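Local atomic coordinates of beta-lactamase (Klebsiella pneumoniae, PDB entry 6HUH), a protein that probably hydrolyses beta-lactam antibiotics to substituted beta-amino acids, as a class D beta-lactamase. Residues A[234-239]-A[246-251]. Numbering follows the deposited sequence.
With SO4 (sulfate ion), chain C.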
# COMPACT_ATOMS: atom_id res chain seq x y z
N HIS A 234 20.96 -4.75 -9.14
CA HIS A 234 21.73 -5.69 -8.31
C HIS A 234 21.18 -7.11 -8.38
O HIS A 234 19.97 -7.30 -8.30
CB HIS A 234 21.85 -5.19 -6.86
CG HIS A 234 22.67 -6.06 -5.95
ND1 HIS A 234 23.96 -6.41 -6.26
CD2 HIS A 234 22.36 -6.56 -4.73
CE1 HIS A 234 24.40 -7.13 -5.24
NE2 HIS A 234 23.47 -7.25 -4.30
N THR A 235 22.07 -8.10 -8.54
CA THR A 235 21.69 -9.52 -8.57
C THR A 235 22.34 -10.30 -7.45
O THR A 235 23.47 -10.00 -7.07
CB THR A 235 21.94 -10.20 -9.91
OG1 THR A 235 23.32 -10.10 -10.20
CG2 THR A 235 21.10 -9.62 -11.03
N VAL A 236 21.62 -11.29 -6.92
CA VAL A 236 22.13 -12.17 -5.88
C VAL A 236 22.00 -13.58 -6.42
O VAL A 236 20.88 -14.04 -6.69
CB VAL A 236 21.38 -12.02 -4.53
CG1 VAL A 236 21.77 -13.12 -3.55
CG2 VAL A 236 21.64 -10.65 -3.92
N ILE A 237 23.12 -14.28 -6.57
CA ILE A 237 23.07 -15.66 -7.00
C ILE A 237 23.41 -16.53 -5.79
O ILE A 237 24.50 -16.41 -5.23
CB ILE A 237 23.89 -15.97 -8.30
CG1 ILE A 237 23.17 -15.43 -9.58
CG2 ILE A 237 24.13 -17.47 -8.45
CD1 ILE A 237 23.31 -13.95 -9.91
N GLN A 238 22.45 -17.36 -5.36
CA GLN A 238 22.61 -18.22 -4.20
C GLN A 238 21.80 -19.50 -4.29
O GLN A 238 20.90 -19.63 -5.11
CB GLN A 238 22.23 -17.45 -2.91
CG GLN A 238 20.86 -16.76 -2.98
CD GLN A 238 20.02 -16.99 -1.75
OE1 GLN A 238 20.04 -16.18 -0.81
NE2 GLN A 238 19.23 -18.05 -1.75
N LYS A 239 22.12 -20.45 -3.40
CA LYS A 239 21.40 -21.70 -3.22
C LYS A 239 20.23 -21.30 -2.30
O LYS A 239 20.46 -20.55 -1.34
CB LYS A 239 22.29 -22.72 -2.50
CG LYS A 239 21.90 -24.19 -2.69
CD LYS A 239 20.78 -24.70 -1.75
CE LYS A 239 21.22 -25.00 -0.33
NZ LYS A 239 20.05 -25.22 0.57
N SER A 246 16.23 -12.15 -3.50
CA SER A 246 15.82 -10.78 -3.82
C SER A 246 15.74 -9.83 -2.60
O SER A 246 15.89 -8.61 -2.76
CB SER A 246 14.50 -10.77 -4.57
OG SER A 246 13.48 -11.32 -3.75
N LEU A 247 15.50 -10.39 -1.40
CA LEU A 247 15.43 -9.59 -0.17
C LEU A 247 16.84 -9.26 0.36
O LEU A 247 17.03 -8.27 1.07
CB LEU A 247 14.53 -10.26 0.89
CG LEU A 247 13.18 -10.81 0.41
CD1 LEU A 247 12.29 -11.23 1.59
CD2 LEU A 247 12.41 -9.82 -0.50
N ARG A 248 17.83 -10.05 -0.06
CA ARG A 248 19.24 -9.87 0.24
C ARG A 248 19.78 -8.82 -0.75
O ARG A 248 20.76 -8.13 -0.47
CB ARG A 248 19.99 -11.20 0.07
CG ARG A 248 21.22 -11.31 0.93
CD ARG A 248 22.08 -12.52 0.57
NE ARG A 248 21.61 -13.79 1.16
CZ ARG A 248 21.85 -14.18 2.40
NH1 ARG A 248 22.57 -13.43 3.22
NH2 ARG A 248 21.40 -15.36 2.83
N ALA A 249 19.12 -8.71 -1.92
CA ALA A 249 19.48 -7.75 -2.97
C ALA A 249 19.04 -6.35 -2.55
O ALA A 249 19.87 -5.44 -2.53
CB ALA A 249 18.85 -8.16 -4.30
N ARG A 250 17.74 -6.20 -2.14
CA ARG A 250 17.08 -4.98 -1.68
C ARG A 250 17.82 -4.36 -0.49
O ARG A 250 18.01 -3.15 -0.42
CB ARG A 250 15.62 -5.28 -1.31
CG ARG A 250 14.79 -4.05 -0.92
CD ARG A 250 13.31 -4.38 -0.71
NE ARG A 250 12.85 -4.21 0.68
CZ ARG A 250 12.62 -3.04 1.28
NH1 ARG A 250 12.84 -1.91 0.63
NH2 ARG A 250 12.21 -3.01 2.53
N GLU A 251 18.24 -5.22 0.43
CA GLU A 251 18.99 -4.91 1.64
C GLU A 251 20.35 -4.28 1.27
O GLU A 251 20.67 -3.20 1.76
CB GLU A 251 19.17 -6.22 2.42
CG GLU A 251 19.77 -6.11 3.80
CD GLU A 251 19.85 -7.48 4.45
OE1 GLU A 251 18.93 -7.82 5.24
OE2 GLU A 251 20.78 -8.25 4.12
S SO4 C . 9.70 -11.58 -5.57
O1 SO4 C . 8.68 -12.57 -5.20
O2 SO4 C . 11.00 -11.95 -5.01
O3 SO4 C . 9.81 -11.56 -7.02
O4 SO4 C . 9.31 -10.26 -5.08
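Strand 234-238 and the opening turns of the helix that holds 246-251 run roughly antiparallel, their axes 140° apart and 7.4 Å at closest approach, with Val-236 facing Ala-249 at the middle. Val-236 sets its CG2 methyl over the helix backbone there, 3.7 Å from Ala-249 CA, and touches that residue's CB as well; its other methyl, CG1, meets the CD of Arg-248, whose chain crosses it at about a right angle. On one side of the valine, His-234 turns its CG anti to the backbone N (chi1 -177°), and the ring edge at CD2 comes 3.5 Å from Ala-249 O. Both ring nitrogens are hydrogen-bonded beyond the two segments, ND1 to Cys-26 O of strand 26-30 and NE2 to Glu-252 OE2 further along the helix. On the other side, the N-H of Arg-248 NE, in the guanidinium plane, points at Gln-238 OE1 nearly straight (170°), though at 3.5 Å the bond is weak. Ser-246 OG donates to sulfate O2 (2.9 Å), an ion probably from the crystallisation liquor that Thr-198 and Ser-101 also hold. The C-terminal helix of this transpeptidase-like beta-lactamase domain thus packs on the sheet through a small apolar centre, and His-234, set between two acceptors, may be an imidazolium matched by Glu-252.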